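Local coordinates for protein glutathione s-transferase I (Zea mays, PDB 1AXD) that catalyses the conjugation of glutathione to electrophilic compounds, herbicides among them, and so serves in their detoxification, at residues Glu66-Cys71 with Val100-Tyr105. Residues are numbered along the deposited sequence; the frame is centred on the assembly and turned at random.
Sequences ESRAIC and VEANQY
A buried salt bridge between R68 and E101 joins the two domains of this glutathione S-transferase, the thioredoxin-like N-terminal domain giving the arginine and the all-helical C-terminal domain the glutamate. R68 sits in the first turn of helix 67-78 and reaches out with its chain extended from CG to NE, which carries the guanidinium across to helix 88-122, bridging a gap of 9.1 Å between the CA atoms of R68 and A102. The grip is side-on: R68 NE donates to E101 OE1 at 3.0 Å, and R68 NH2 to E101 OE2 at the same 3.0 Å. Both bonds are nearly straight, each oxygen is met on its syn side, and the two flat groups are close to coplanar, 13° apart. On the glutamate, CG lies anti to the backbone N (chi1 173°) and the chain then bends at chi2, turning the carboxylate to meet the arginine. T106 OG1 also hydrogen-bonds E101 OE2, and R16 NE stands by in a long, weak ion pair. A102 CB lies over one guanidinium face near its rim, 3.5 Å from R68 NE. With a leucine in place of R68, E101 would probably lose both of these bonds, leaving its carboxylate with T106 and the distant R16, and this link between the helices would go. The helix start that carries R68 also holds the bound peptide, consistent with the glutathione site of the family: S67 bonds it through its OG and backbone, and R68 packs on its backbone. E99 of the second subunit also packs on R68, placing the bridge beside the dimer interface.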
ATOM      1  N   GLU A  66      -6.318   2.682  -8.400  1.00 19.16           N
ATOM      2  CA  GLU A  66      -5.292   2.108  -7.525  1.00 16.50           C
ATOM      3  C   GLU A  66      -5.497   0.620  -7.623  1.00 17.03           C
ATOM      4  O   GLU A  66      -6.496   0.119  -7.140  1.00 18.47           O
ATOM      5  CB  GLU A  66      -5.391   2.599  -6.074  1.00 15.95           C
ATOM      6  CG  GLU A  66      -4.698   3.928  -5.812  1.00 14.36           C
ATOM      7  CD  GLU A  66      -3.187   3.859  -5.975  1.00 18.51           C
ATOM      8  OE1 GLU A  66      -2.601   2.768  -5.814  1.00 21.02           O
ATOM      9  OE2 GLU A  66      -2.567   4.903  -6.249  1.00 20.57           O
ATOM     10  N   SER A  67      -4.574  -0.068  -8.288  1.00 18.17           N
ATOM     11  CA  SER A  67      -4.666  -1.500  -8.507  1.00 17.62           C
ATOM     12  C   SER A  67      -5.077  -2.334  -7.324  1.00 17.02           C
ATOM     13  O   SER A  67      -6.045  -3.074  -7.433  1.00 22.33           O
ATOM     14  CB  SER A  67      -3.369  -2.028  -9.142  1.00 17.48           C
ATOM     15  OG  SER A  67      -2.233  -1.786  -8.330  1.00 13.81           O
ATOM     16  N   ARG A  68      -4.413  -2.195  -6.184  1.00 14.22           N
ATOM     17  CA  ARG A  68      -4.777  -3.014  -5.038  1.00 14.01           C
ATOM     18  C   ARG A  68      -6.160  -2.744  -4.509  1.00 18.98           C
ATOM     19  O   ARG A  68      -6.788  -3.658  -3.998  1.00 22.73           O
ATOM     20  CB  ARG A  68      -3.706  -2.933  -3.963  1.00  8.56           C
ATOM     21  CG  ARG A  68      -2.372  -3.454  -4.483  1.00 10.55           C
ATOM     22  CD  ARG A  68      -1.182  -3.034  -3.634  1.00 11.29           C
ATOM     23  NE  ARG A  68       0.084  -3.365  -4.285  1.00 16.32           N
ATOM     24  CZ  ARG A  68       0.746  -2.560  -5.113  1.00 16.28           C
ATOM     25  NH1 ARG A  68       0.267  -1.362  -5.396  1.00 18.77           N
ATOM     26  NH2 ARG A  68       1.892  -2.956  -5.662  1.00 19.50           N
ATOM     27  N   ALA A  69      -6.668  -1.527  -4.674  1.00 21.26           N
ATOM     28  CA  ALA A  69      -8.024  -1.225  -4.223  1.00 19.21           C
ATOM     29  C   ALA A  69      -8.980  -1.942  -5.153  1.00 19.17           C
ATOM     30  O   ALA A  69      -9.916  -2.559  -4.676  1.00 23.08           O
ATOM     31  CB  ALA A  69      -8.278   0.282  -4.220  1.00 15.17           C
ATOM     32  N   ILE A  70      -8.722  -1.893  -6.460  1.00 15.86           N
ATOM     33  CA  ILE A  70      -9.563  -2.564  -7.459  1.00 17.46           C
ATOM     34  C   ILE A  70      -9.606  -4.054  -7.234  1.00 19.50           C
ATOM     35  O   ILE A  70     -10.613  -4.677  -7.526  1.00 22.86           O
ATOM     36  CB  ILE A  70      -9.046  -2.300  -8.889  1.00 18.01           C
ATOM     37  CG1 ILE A  70      -9.155  -0.802  -9.217  1.00 13.59           C
ATOM     38  CG2 ILE A  70      -9.828  -3.157  -9.911  1.00 17.01           C
ATOM     39  CD1 ILE A  70      -8.460  -0.399 -10.484  1.00  3.65           C
ATOM     40  N   CYS A  71      -8.514  -4.609  -6.718  1.00 21.74           N
ATOM     41  CA  CYS A  71      -8.399  -6.029  -6.430  1.00 18.18           C
ATOM     42  C   CYS A  71      -9.280  -6.419  -5.271  1.00 18.61           C
ATOM     43  O   CYS A  71     -10.036  -7.356  -5.399  1.00 29.33           O
ATOM     44  CB  CYS A  71      -6.932  -6.404  -6.132  1.00 22.75           C
ATOM     45  SG  CYS A  71      -5.705  -6.104  -7.467  1.00 22.03           S
ATOM     46  N   VAL A 100       3.034  -6.313   2.453  1.00 21.35           N
ATOM     47  CA  VAL A 100       4.416  -6.741   2.225  1.00 20.04           C
ATOM     48  C   VAL A 100       4.728  -6.770   0.737  1.00 23.03           C
ATOM     49  O   VAL A 100       5.795  -6.327   0.348  1.00 27.05           O
ATOM     50  CB  VAL A 100       4.694  -8.136   2.831  1.00 19.92           C
ATOM     51  CG1 VAL A 100       6.093  -8.627   2.415  1.00 12.33           C
ATOM     52  CG2 VAL A 100       4.573  -8.080   4.372  1.00 15.59           C
ATOM     53  N   GLU A 101       3.813  -7.287  -0.082  1.00 19.16           N
ATOM     54  CA  GLU A 101       4.007  -7.337  -1.531  1.00 12.74           C
ATOM     55  C   GLU A 101       4.342  -5.991  -2.057  1.00 17.25           C
ATOM     56  O   GLU A 101       5.295  -5.853  -2.806  1.00 20.20           O
ATOM     57  CB  GLU A 101       2.729  -7.814  -2.214  1.00  6.61           C
ATOM     58  CG  GLU A 101       2.758  -7.734  -3.730  1.00 13.35           C
ATOM     59  CD  GLU A 101       2.030  -6.513  -4.281  1.00 18.35           C
ATOM     60  OE1 GLU A 101       0.857  -6.275  -3.896  1.00 23.37           O
ATOM     61  OE2 GLU A 101       2.628  -5.795  -5.110  1.00 17.63           O
ATOM     62  N   ALA A 102       3.588  -4.989  -1.628  1.00 16.49           N
ATOM     63  CA  ALA A 102       3.769  -3.628  -2.097  1.00 16.62           C
ATOM     64  C   ALA A 102       4.949  -2.948  -1.559  1.00 15.81           C
ATOM     65  O   ALA A 102       5.677  -2.347  -2.308  1.00 16.42           O
ATOM     66  CB  ALA A 102       2.478  -2.805  -1.817  1.00 16.04           C
ATOM     67  N   ASN A 103       5.177  -3.067  -0.264  1.00 20.17           N
ATOM     68  CA  ASN A 103       6.285  -2.385   0.394  1.00 19.92           C
ATOM     69  C   ASN A 103       7.563  -3.142   0.537  1.00 21.76           C
ATOM     70  O   ASN A 103       8.525  -2.586   1.047  1.00 23.82           O
ATOM     71  CB  ASN A 103       5.820  -1.939   1.778  1.00 21.86           C
ATOM     72  CG  ASN A 103       4.472  -1.256   1.743  1.00 22.85           C
ATOM     73  OD1 ASN A 103       3.625  -1.516   2.569  1.00 32.26           O
ATOM     74  ND2 ASN A 103       4.276  -0.375   0.775  1.00 28.63           N
ATOM     75  N   GLN A 104       7.593  -4.391   0.082  1.00 22.72           N
ATOM     76  CA  GLN A 104       8.779  -5.224   0.215  1.00 16.07           C
ATOM     77  C   GLN A 104       9.194  -5.891  -1.052  1.00 13.86           C
ATOM     78  O   GLN A 104      10.251  -5.589  -1.576  1.00 17.07           O
ATOM     79  CB  GLN A 104       8.508  -6.301   1.260  1.00 19.47           C
ATOM     80  CG  GLN A 104       9.649  -6.573   2.171  1.00 27.33           C
ATOM     81  CD  GLN A 104       9.917  -5.424   3.108  1.00 29.87           C
ATOM     82  OE1 GLN A 104       9.007  -4.896   3.730  1.00 26.91           O
ATOM     83  NE2 GLN A 104      11.181  -5.046   3.225  1.00 27.72           N
ATOM     84  N   TYR A 105       8.363  -6.798  -1.548  1.00 13.80           N
ATOM     85  CA  TYR A 105       8.656  -7.571  -2.750  1.00 14.85           C
ATOM     86  C   TYR A 105       8.728  -6.744  -3.976  1.00 17.68           C
ATOM     87  O   TYR A 105       9.805  -6.589  -4.536  1.00 20.86           O
ATOM     88  CB  TYR A 105       7.589  -8.648  -2.892  1.00 20.72           C
ATOM     89  CG  TYR A 105       7.817  -9.693  -3.951  1.00 20.38           C
ATOM     90  CD1 TYR A 105       8.525 -10.860  -3.666  1.00 21.35           C
ATOM     91  CD2 TYR A 105       7.247  -9.560  -5.210  1.00 21.30           C
ATOM     92  CE1 TYR A 105       8.646 -11.868  -4.602  1.00 24.34           C
ATOM     93  CE2 TYR A 105       7.366 -10.561  -6.156  1.00 23.86           C
ATOM     94  CZ  TYR A 105       8.063 -11.712  -5.850  1.00 22.29           C
ATOM     95  OH  TYR A 105       8.170 -12.704  -6.791  1.00 23.60           O
TER